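Local structure of diaminopimelate decarboxylase (Aquifex aeolicus, 2P3E) at residues B[180-188]-B[225-236]; B[120-130]-B[145-154]. The protein probably catalyses the pyridoxal 5'-phosphate-dependent decarboxylation of meso-2,6-diaminopimelate to L-lysine, the final step of lysine biosynthesis by the diaminopimelate route. One frame throughout, in Å; residues are numbered along the deposited sequence.

Contact 1 of 2, residues B[180-188]-B[225-236]; sequences IREAQKEYE and LYESLTQKGFDI
Leu229 sets one methyl, CD1, squarely over a face of the Tyr187 ring, 3.7 Å from the ring centroid, a CH-pi contact at the apolar centre of two neighbouring helices. The axes of helices 183-188 and 225-231 run 11.5 Å apart at 34°, wide enough for side chains of this size to fill the interval. With CG swung beside its backbone N (chi1 -85°), Tyr187 brings its ring to Leu229, while Ile236 CD1 approaches obliquely; its hydroxyl bonds to Gly200 O on strand 196-202. The other methyl of Leu229, CD2, lies against Gln184 CG. One turn back, Leu225 CD2 meets Ile180 CG1 at 4.0 Å and, slightly farther away, Ala183 CB. Toward the C-terminal ends, Phe234 CZ packs against Tyr187 CB at 4.1 Å, and Glu188 OE2 stands at the edge of the Phe234 ring, 3.8 Å from Phe234 CE2. A Schellman motif at Gly233 ends the second helix and turns the chain to place that phenylalanine. At the polar margin the extended Gln184 slides past Leu229, and its NE2 gives a weak, bent hydrogen bond to Ser228 OG (3.0 Å, 123°). Cut back to an alanine here, the side chain would lose its amide and CG, which is likely to leave Ser228 OG without this donor and Leu229 CD2 with a gap beside it. In this pair of outer helices of the barrel domain, away from the annotated sites, cohesion therefore rests chiefly on aliphatic and aromatic contacts, with a weak hydrogen bond from Gln184 at the margin.

Contact 2 of 2, residues B[120-130]-B[145-154]; sequences VDSEILMFNVE and LGKKARIAIR
Phe127 and Ile151 pair in parallel at the start of the strand pairing in a beta-alpha-beta crossover, strand 126-129, helix 132-145 and strand 149-156, one unit of the TIM-type barrel that binds pyridoxal phosphate in this family. Four backbone hydrogen bonds join the strands, among them Phe127 N to Arg150 O and Ala152 N to Phe127 O, both 2.8 Å. Apolar contacts flank them: Val129 CG2 touches Ile151 CG2 on one face of the sheet, and Met126 SD rests 3.7 Å from Ala152 CB on the other. Asn128, on the latter face, lies close to Glu279, a probable cofactor-binding residue. Waters bridge where the strands part, one linking Ile124 O to Arg150 N. Salt bridges mark both ends. Glu130 OE2 accepts from Arg154 NH1 on its syn side at 3.1 Å; its other oxygen, OE1, is held by Gly177 N, and Arg154 NH2 reaches His204 O. At the far end Arg150, bent at chi3 (-64°), turns its guanidinium edge to the 123-125 turn. There NE bonds to Leu125 O at 3.0 Å, while NH2 meets Ile124 O at 2.7 Å and completes the second salt bridge, NH2 to Glu123 OE1, 3.2 Å, on the anti lone pair of OE1.

How the contacts relate
From the N terminus, contact 2 comes first: segment 120-130 leads through helix 132-145 to segment 145-154, closing a short right-handed beta-alpha-beta loop. Contact 1 opens afterwards, at 180, and closes a longer excursion through strand 196-202 and helix 214-231. The two are in series, neither nested nor crossed, and their centres lie 18 Å apart on the same side of the chain's centre. Contact 2 joins adjacent barrel strands, whereas contact 1 joins helices of the outer layer. Strand 149-156 links them: the Tyr187 hydroxyl lies 3.1 Å from Ile153 N, a probable hydrogen bond, and Glu186 OE1 packs against Ile153 CD1, coupling the helical layer to the barrel wall.

Contact 1 of 2, residues B[180-188]-B[225-236]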
loop_
_atom_site.group_PDB
_atom_site.type_symbol
_atom_site.label_atom_id
_atom_site.label_comp_id
_atom_site.label_asym_id
_atom_site.label_seq_id
_atom_site.Cartn_x
_atom_site.Cartn_y
_atom_site.Cartn_z
ATOM N N ILE B 180 16.864 13.389 -24.012
ATOM C CA ILE B 180 16.404 13.642 -25.366
ATOM C C ILE B 180 17.601 13.883 -26.271
ATOM O O ILE B 180 17.541 13.629 -27.465
ATOM C CB ILE B 180 15.379 14.816 -25.457
ATOM C CG1 ILE B 180 14.679 14.778 -26.820
ATOM C CG2 ILE B 180 16.063 16.171 -25.192
ATOM C CD1 ILE B 180 13.446 15.623 -26.912
ATOM N N ARG B 181 18.696 14.333 -25.667
ATOM C CA ARG B 181 19.931 14.625 -26.384
ATOM C C ARG B 181 20.626 13.346 -26.868
ATOM O O ARG B 181 21.565 13.403 -27.675
ATOM C CB ARG B 181 20.863 15.464 -25.499
ATOM C CG ARG B 181 20.257 16.791 -25.047
ATOM C CD ARG B 181 21.132 17.488 -24.013
ATOM C CZ ARG B 181 21.335 17.433 -20.699
ATOM N NH1 ARG B 181 21.145 18.388 -19.795
ATOM N NH2 ARG B 181 21.663 16.206 -20.299
ATOM N N GLU B 182 20.152 12.200 -26.380
ATOM C CA GLU B 182 20.708 10.888 -26.731
ATOM C C GLU B 182 19.651 9.938 -27.314
ATOM O O GLU B 182 19.936 8.758 -27.580
ATOM C CB GLU B 182 21.342 10.250 -25.493
ATOM C CG GLU B 182 22.622 10.929 -25.015
ATOM N N ALA B 183 18.433 10.450 -27.516
ATOM C CA ALA B 183 17.321 9.634 -28.012
ATOM C C ALA B 183 17.493 9.273 -29.483
ATOM O O ALA B 183 17.024 8.222 -29.935
ATOM C CB ALA B 183 15.999 10.349 -27.793
ATOM N N GLN B 184 18.179 10.133 -30.229
ATOM C CA GLN B 184 18.345 9.903 -31.658
ATOM C C GLN B 184 19.188 8.653 -31.927
ATOM O O GLN B 184 18.943 7.931 -32.899
ATOM C CB GLN B 184 18.927 11.140 -32.335
ATOM C CG GLN B 184 18.379 11.357 -33.738
ATOM C CD GLN B 184 18.610 12.753 -34.251
ATOM O OE1 GLN B 184 19.385 12.953 -35.183
ATOM N NE2 GLN B 184 17.948 13.735 -33.645
ATOM N N LYS B 185 20.161 8.403 -31.045
ATOM C CA LYS B 185 20.976 7.183 -31.080
ATOM C C LYS B 185 20.155 5.916 -30.869
ATOM O O LYS B 185 20.416 4.889 -31.500
ATOM C CB LYS B 185 22.113 7.247 -30.051
ATOM C CG LYS B 185 23.299 8.118 -30.488
ATOM C CD LYS B 185 24.457 8.010 -29.497
ATOM C CE LYS B 185 24.408 9.116 -28.432
ATOM N NZ LYS B 185 25.576 9.019 -27.500
ATOM N N GLU B 186 19.162 5.986 -29.984
ATOM C CA GLU B 186 18.243 4.870 -29.813
ATOM C C GLU B 186 17.313 4.664 -31.002
ATOM O O GLU B 186 16.957 3.532 -31.298
ATOM C CB GLU B 186 17.444 4.993 -28.503
ATOM C CG GLU B 186 18.215 4.470 -27.294
ATOM C CD GLU B 186 17.380 4.437 -26.035
ATOM O OE1 GLU B 186 16.271 3.842 -26.037
ATOM O OE2 GLU B 186 17.846 5.011 -25.025
ATOM N N TYR B 187 16.900 5.749 -31.658
ATOM C CA TYR B 187 16.062 5.650 -32.857
ATOM C C TYR B 187 16.840 5.011 -34.012
ATOM O O TYR B 187 16.312 4.169 -34.751
ATOM C CB TYR B 187 15.517 7.025 -33.267
ATOM C CG TYR B 187 14.255 7.395 -32.525
ATOM C CD1 TYR B 187 14.298 8.228 -31.406
ATOM C CD2 TYR B 187 13.024 6.884 -32.925
ATOM C CE1 TYR B 187 13.137 8.551 -30.707
ATOM C CE2 TYR B 187 11.850 7.204 -32.236
ATOM C CZ TYR B 187 11.918 8.025 -31.126
ATOM O OH TYR B 187 10.765 8.335 -30.447
ATOM N N GLU B 188 18.105 5.402 -34.135
ATOM C CA GLU B 188 19.006 4.791 -35.118
ATOM C C GLU B 188 19.207 3.300 -34.854
ATOM O O GLU B 188 19.135 2.494 -35.775
ATOM C CB GLU B 188 20.347 5.531 -35.164
ATOM C CG GLU B 188 20.264 6.929 -35.825
ATOM C CD GLU B 188 19.873 6.881 -37.308
ATOM O OE1 GLU B 188 19.948 5.780 -37.914
ATOM O OE2 GLU B 188 19.492 7.951 -37.870
ATOM N N LEU B 225 12.901 17.237 -31.992
ATOM C CA LEU B 225 13.279 15.846 -32.267
ATOM C C LEU B 225 12.468 15.285 -33.435
ATOM O O LEU B 225 13.011 14.595 -34.300
ATOM C CB LEU B 225 13.104 14.936 -31.034
ATOM C CG LEU B 225 13.527 13.458 -31.212
ATOM C CD1 LEU B 225 15.011 13.303 -31.604
ATOM C CD2 LEU B 225 13.247 12.680 -29.928
ATOM N N TYR B 226 11.171 15.572 -33.446
ATOM C CA TYR B 226 10.289 15.134 -34.528
ATOM C C TYR B 226 10.807 15.635 -35.884
ATOM O O TYR B 226 10.901 14.867 -36.841
ATOM C CB TYR B 226 8.876 15.641 -34.265
ATOM C CG TYR B 226 7.924 15.579 -35.437
ATOM C CD1 TYR B 226 7.209 14.417 -35.712
ATOM C CD2 TYR B 226 7.720 16.695 -36.263
ATOM C CE1 TYR B 226 6.309 14.355 -36.764
ATOM C CE2 TYR B 226 6.830 16.632 -37.349
ATOM C CZ TYR B 226 6.125 15.457 -37.568
ATOM O OH TYR B 226 5.252 15.353 -38.604
ATOM N N GLU B 227 11.143 16.922 -35.945
ATOM C CA GLU B 227 11.652 17.521 -37.180
ATOM C C GLU B 227 12.928 16.844 -37.635
ATOM O O GLU B 227 13.065 16.513 -38.803
ATOM C CB GLU B 227 11.907 19.011 -36.991
ATOM C CG GLU B 227 10.638 19.783 -36.761
ATOM C CD GLU B 227 9.850 20.019 -38.042
ATOM O OE1 GLU B 227 10.485 20.015 -39.130
ATOM O OE2 GLU B 227 8.609 20.218 -37.952
ATOM N N SER B 228 13.847 16.638 -36.698
ATOM C CA SER B 228 15.108 15.973 -36.976
ATOM C C SER B 228 14.933 14.521 -37.461
ATOM O O SER B 228 15.576 14.108 -38.435
ATOM C CB SER B 228 15.987 16.040 -35.732
ATOM O OG SER B 228 17.260 15.491 -36.000
ATOM N N LEU B 229 14.078 13.745 -36.790
ATOM C CA LEU B 229 13.793 12.364 -37.217
ATOM C C LEU B 229 13.105 12.302 -38.582
ATOM O O LEU B 229 13.422 11.431 -39.397
ATOM C CB LEU B 229 12.956 11.622 -36.159
ATOM C CG LEU B 229 13.644 11.377 -34.806
ATOM C CD1 LEU B 229 12.666 10.784 -33.802
ATOM C CD2 LEU B 229 14.894 10.490 -34.960
ATOM N N THR B 230 12.159 13.216 -38.824
ATOM C CA THR B 230 11.458 13.276 -40.116
ATOM C C THR B 230 12.441 13.579 -41.272
ATOM O O THR B 230 12.349 12.979 -42.343
ATOM C CB THR B 230 10.289 14.277 -40.100
ATOM O OG1 THR B 230 9.358 13.915 -39.067
ATOM C CG2 THR B 230 9.539 14.273 -41.450
ATOM N N GLN B 231 13.380 14.491 -41.027
ATOM C CA GLN B 231 14.442 14.806 -41.994
ATOM C C GLN B 231 15.332 13.585 -42.273
ATOM O O GLN B 231 15.718 13.339 -43.422
ATOM C CB GLN B 231 15.267 15.997 -41.494
ATOM C CG GLN B 231 16.356 16.476 -42.468
ATOM N NE2 GLN B 231 19.442 17.747 -43.714
ATOM N N LYS B 232 15.626 12.812 -41.227
ATOM C CA LYS B 232 16.432 11.588 -41.350
ATOM C C LYS B 232 15.695 10.409 -41.991
ATOM O O LYS B 232 16.286 9.353 -42.211
ATOM C CB LYS B 232 17.036 11.178 -39.997
ATOM C CG LYS B 232 18.003 12.201 -39.450
ATOM C CD LYS B 232 18.858 11.654 -38.334
ATOM C CE LYS B 232 19.944 12.667 -37.955
ATOM N NZ LYS B 232 20.886 12.980 -39.087
ATOM N N GLY B 233 14.416 10.585 -42.302
ATOM C CA GLY B 233 13.666 9.542 -42.982
ATOM C C GLY B 233 12.736 8.680 -42.128
ATOM O O GLY B 233 12.134 7.733 -42.642
ATOM N N PHE B 234 12.601 8.996 -40.839
ATOM C CA PHE B 234 11.661 8.265 -39.977
ATOM C C PHE B 234 10.225 8.744 -40.224
ATOM O O PHE B 234 10.001 9.920 -40.534
ATOM C CB PHE B 234 12.006 8.431 -38.484
ATOM C CG PHE B 234 13.325 7.827 -38.089
ATOM C CD1 PHE B 234 13.388 6.533 -37.577
ATOM C CD2 PHE B 234 14.504 8.551 -38.216
ATOM C CE1 PHE B 234 14.615 5.963 -37.203
ATOM C CE2 PHE B 234 15.728 7.992 -37.852
ATOM C CZ PHE B 234 15.785 6.701 -37.336
ATOM N N ASP B 235 9.265 7.834 -40.082
ATOM C CA ASP B 235 7.859 8.156 -40.226
ATOM C C ASP B 235 7.214 8.201 -38.834
ATOM O O ASP B 235 6.694 7.200 -38.345
ATOM C CB ASP B 235 7.152 7.125 -41.118
ATOM C CG ASP B 235 5.679 7.470 -41.378
ATOM O OD1 ASP B 235 5.248 8.610 -41.100
ATOM O OD2 ASP B 235 4.943 6.583 -41.858
ATOM N N ILE B 236 7.255 9.373 -38.220
ATOM C CA ILE B 236 6.704 9.569 -36.886
ATOM C C ILE B 236 5.230 9.926 -37.016
ATOM O O ILE B 236 4.872 11.075 -37.314
ATOM C CB ILE B 236 7.513 10.633 -36.061
ATOM C CG1 ILE B 236 9.018 10.311 -36.015
ATOM C CG2 ILE B 236 6.960 10.788 -34.631
ATOM C CD1 ILE B 236 9.406 8.898 -35.487
#

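Contact 2 of 2, residues B[120-130]-B[145-154]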
loop_
_atom_site.group_PDB
_atom_site.type_symbol
_atom_site.label_atom_id
_atom_site.label_comp_id
_atom_site.label_asym_id
_atom_site.label_seq_id
_atom_site.Cartn_x
_atom_site.Cartn_y
_atom_site.Cartn_z
ATOM N N VAL B 120 2.105 -7.434 -27.592
ATOM C CA VAL B 120 2.485 -7.561 -29.013
ATOM C C VAL B 120 1.382 -8.324 -29.737
ATOM O O VAL B 120 0.874 -7.873 -30.758
ATOM C CB VAL B 120 3.872 -8.232 -29.185
ATOM C CG1 VAL B 120 4.132 -8.616 -30.645
ATOM C CG2 VAL B 120 4.964 -7.294 -28.692
ATOM N N ASP B 121 0.995 -9.462 -29.166
ATOM C CA ASP B 121 -0.119 -10.264 -29.687
ATOM C C ASP B 121 -1.432 -9.492 -29.819
ATOM O O ASP B 121 -2.185 -9.691 -30.790
ATOM C CB ASP B 121 -0.321 -11.502 -28.811
ATOM C CG ASP B 121 -0.793 -12.687 -29.606
ATOM O OD1 ASP B 121 -2.020 -12.888 -29.669
ATOM O OD2 ASP B 121 0.054 -13.395 -30.191
ATOM N N SER B 122 -1.701 -8.598 -28.857
ATOM C CA SER B 122 -2.894 -7.781 -28.888
ATOM C C SER B 122 -2.815 -6.679 -29.950
ATOM O O SER B 122 -3.807 -6.011 -30.195
ATOM C CB SER B 122 -3.173 -7.160 -27.512
ATOM O OG SER B 122 -3.423 -8.174 -26.542
ATOM N N GLU B 123 -1.644 -6.505 -30.568
ATOM C CA GLU B 123 -1.436 -5.442 -31.569
ATOM C C GLU B 123 -1.792 -4.037 -31.025
ATOM O O GLU B 123 -2.558 -3.289 -31.634
ATOM C CB GLU B 123 -2.207 -5.758 -32.867
ATOM C CG GLU B 123 -1.729 -7.025 -33.578
ATOM C CD GLU B 123 -0.466 -6.825 -34.446
ATOM O OE1 GLU B 123 0.151 -5.730 -34.458
ATOM O OE2 GLU B 123 -0.083 -7.785 -35.139
ATOM N N ILE B 124 -1.233 -3.688 -29.866
ATOM C CA ILE B 124 -1.521 -2.377 -29.259
ATOM C C ILE B 124 -0.950 -1.280 -30.164
ATOM O O ILE B 124 -0.110 -1.573 -31.023
ATOM C CB ILE B 124 -0.978 -2.259 -27.809
ATOM C CG1 ILE B 124 0.549 -2.406 -27.784
ATOM C CG2 ILE B 124 -1.677 -3.275 -26.887
ATOM C CD1 ILE B 124 1.201 -1.874 -26.517
ATOM N N LEU B 125 -1.407 -0.041 -29.980
ATOM C CA LEU B 125 -1.014 1.076 -30.840
ATOM C C LEU B 125 0.500 1.291 -30.824
ATOM O O LEU B 125 1.143 1.384 -31.884
ATOM C CB LEU B 125 -1.761 2.359 -30.441
ATOM C CG LEU B 125 -1.526 3.608 -31.297
ATOM C CD1 LEU B 125 -1.938 3.390 -32.785
ATOM C CD2 LEU B 125 -2.278 4.795 -30.710
ATOM N N MET B 126 1.069 1.319 -29.619
ATOM C CA MET B 126 2.441 1.723 -29.450
ATOM C C MET B 126 3.002 1.315 -28.086
ATOM O O MET B 126 2.343 1.496 -27.063
ATOM C CB MET B 126 2.487 3.245 -29.584
ATOM C CG MET B 126 3.836 3.881 -29.691
ATOM S SD MET B 126 3.587 5.550 -30.310
ATOM C CE MET B 126 3.174 6.517 -28.846
ATOM N N PHE B 127 4.221 0.774 -28.100
ATOM C CA PHE B 127 5.048 0.629 -26.900
ATOM C C PHE B 127 5.903 1.885 -26.694
ATOM O O PHE B 127 6.668 2.298 -27.595
ATOM C CB PHE B 127 5.980 -0.575 -27.028
ATOM C CG PHE B 127 5.275 -1.896 -27.028
ATOM C CD1 PHE B 127 5.085 -2.599 -25.841
ATOM C CD2 PHE B 127 4.767 -2.425 -28.219
ATOM C CE1 PHE B 127 4.411 -3.832 -25.848
ATOM C CE2 PHE B 127 4.096 -3.656 -28.236
ATOM C CZ PHE B 127 3.925 -4.356 -27.054
ATOM N N ASN B 128 5.765 2.504 -25.525
ATOM C CA ASN B 128 6.658 3.587 -25.120
ATOM C C ASN B 128 7.843 2.999 -24.374
ATOM O O ASN B 128 7.749 2.623 -23.195
ATOM C CB ASN B 128 5.915 4.662 -24.306
ATOM C CG ASN B 128 4.873 5.384 -25.134
ATOM O OD1 ASN B 128 5.101 5.677 -26.316
ATOM N ND2 ASN B 128 3.732 5.681 -24.531
ATOM N N VAL B 129 8.960 2.921 -25.097
ATOM C CA VAL B 129 10.098 2.140 -24.704
ATOM C C VAL B 129 11.004 2.908 -23.750
ATOM O O VAL B 129 11.328 4.088 -23.967
ATOM C CB VAL B 129 10.876 1.589 -25.948
ATOM C CG1 VAL B 129 12.125 0.888 -25.528
ATOM C CG2 VAL B 129 10.001 0.601 -26.737
ATOM N N GLU B 130 11.412 2.190 -22.707
ATOM C CA GLU B 130 12.141 2.717 -21.565
ATOM C C GLU B 130 13.627 2.330 -21.536
ATOM O O GLU B 130 14.388 2.897 -20.750
ATOM C CB GLU B 130 11.453 2.251 -20.274
ATOM C CG GLU B 130 10.073 2.867 -20.042
ATOM C CD GLU B 130 10.117 4.334 -19.613
ATOM O OE1 GLU B 130 11.221 4.885 -19.376
ATOM O OE2 GLU B 130 9.028 4.927 -19.506
ATOM N N LEU B 145 6.436 -14.105 -32.707
ATOM C CA LEU B 145 4.995 -14.108 -32.948
ATOM C C LEU B 145 4.661 -13.861 -34.419
ATOM O O LEU B 145 3.490 -13.859 -34.810
ATOM C CB LEU B 145 4.297 -13.070 -32.043
ATOM C CG LEU B 145 3.958 -13.390 -30.580
ATOM C CD1 LEU B 145 5.157 -13.901 -29.781
ATOM C CD2 LEU B 145 3.360 -12.167 -29.876
ATOM N N GLY B 146 5.702 -13.674 -35.232
ATOM C CA GLY B 146 5.554 -13.257 -36.637
ATOM C C GLY B 146 4.768 -11.966 -36.751
ATOM O O GLY B 146 3.950 -11.791 -37.671
ATOM N N LYS B 147 4.996 -11.060 -35.804
ATOM C CA LYS B 147 4.274 -9.792 -35.781
ATOM C C LYS B 147 5.277 -8.636 -35.771
ATOM O O LYS B 147 6.487 -8.849 -35.686
ATOM C CB LYS B 147 3.353 -9.706 -34.555
ATOM C CG LYS B 147 2.080 -10.547 -34.642
ATOM C CD LYS B 147 1.010 -10.005 -33.702
ATOM C CE LYS B 147 -0.025 -11.042 -33.313
ATOM N NZ LYS B 147 -0.523 -11.869 -34.441
ATOM N N LYS B 148 4.755 -7.419 -35.888
ATOM C CA LYS B 148 5.549 -6.218 -35.662
ATOM C C LYS B 148 5.128 -5.560 -34.346
ATOM O O LYS B 148 3.943 -5.570 -33.995
ATOM C CB LYS B 148 5.346 -5.217 -36.801
ATOM C CG LYS B 148 5.745 -5.714 -38.184
ATOM C CD LYS B 148 7.219 -6.019 -38.289
ATOM C CE LYS B 148 7.613 -6.334 -39.740
ATOM N NZ LYS B 148 8.008 -5.074 -40.428
ATOM N N ALA B 149 6.101 -5.013 -33.620
ATOM C CA ALA B 149 5.821 -4.162 -32.453
ATOM C C ALA B 149 6.056 -2.712 -32.838
ATOM O O ALA B 149 7.142 -2.358 -33.276
ATOM C CB ALA B 149 6.692 -4.553 -31.265
ATOM N N ARG B 150 5.029 -1.881 -32.678
ATOM C CA ARG B 150 5.131 -0.455 -32.957
ATOM C C ARG B 150 5.696 0.263 -31.735
ATOM O O ARG B 150 5.212 0.068 -30.612
ATOM C CB ARG B 150 3.763 0.114 -33.326
ATOM C CG ARG B 150 3.308 -0.179 -34.750
ATOM C CD ARG B 150 1.831 0.165 -34.899
ATOM N NE ARG B 150 1.037 -0.713 -34.040
ATOM C CZ ARG B 150 0.590 -1.914 -34.403
ATOM N NH1 ARG B 150 0.845 -2.378 -35.624
ATOM N NH2 ARG B 150 -0.108 -2.653 -33.547
ATOM N N ILE B 151 6.722 1.081 -31.939
ATOM C CA ILE B 151 7.414 1.712 -30.819
ATOM C C ILE B 151 7.554 3.244 -30.888
ATOM O O ILE B 151 7.565 3.866 -31.973
ATOM C CB ILE B 151 8.834 1.101 -30.598
ATOM C CG1 ILE B 151 9.730 1.422 -31.796
ATOM C CG2 ILE B 151 8.761 -0.426 -30.313
ATOM C CD1 ILE B 151 11.213 1.495 -31.437
ATOM N N ALA B 152 7.671 3.817 -29.692
ATOM C CA ALA B 152 8.161 5.169 -29.481
ATOM C C ALA B 152 9.265 5.072 -28.452
ATOM O O ALA B 152 9.260 4.167 -27.615
ATOM C CB ALA B 152 7.046 6.050 -28.953
ATOM N N ILE B 153 10.202 6.012 -28.480
ATOM C CA ILE B 153 11.173 6.116 -27.391
ATOM C C ILE B 153 10.650 7.143 -26.383
ATOM O O ILE B 153 10.202 8.234 -26.775
ATOM C CB ILE B 153 12.605 6.523 -27.894
ATOM C CG1 ILE B 153 13.166 5.494 -28.897
ATOM C CG2 ILE B 153 13.584 6.713 -26.709
ATOM C CD1 ILE B 153 13.236 4.092 -28.379
ATOM N N ARG B 154 10.704 6.789 -25.094
ATOM C CA ARG B 154 10.406 7.767 -24.063
ATOM C C ARG B 154 11.591 8.702 -23.865
ATOM O O ARG B 154 12.665 8.265 -23.443
ATOM C CB ARG B 154 10.048 7.138 -22.717
ATOM C CG ARG B 154 9.582 8.252 -21.764
ATOM C CD ARG B 154 9.396 7.773 -20.367
ATOM N NE ARG B 154 9.029 8.853 -19.440
ATOM C CZ ARG B 154 8.374 8.644 -18.300
ATOM N NH1 ARG B 154 8.013 7.409 -17.959
ATOM N NH2 ARG B 154 8.078 9.659 -17.500
HETATM O O HOH W 1 2.111 -5.701 -31.975
HETATM O O HOH W 2 2.105 -7.006 -36.676
HETATM O O HOH W 3 2.566 -2.931 -31.372
HETATM O O HOH W 4 13.437 5.640 -22.962
#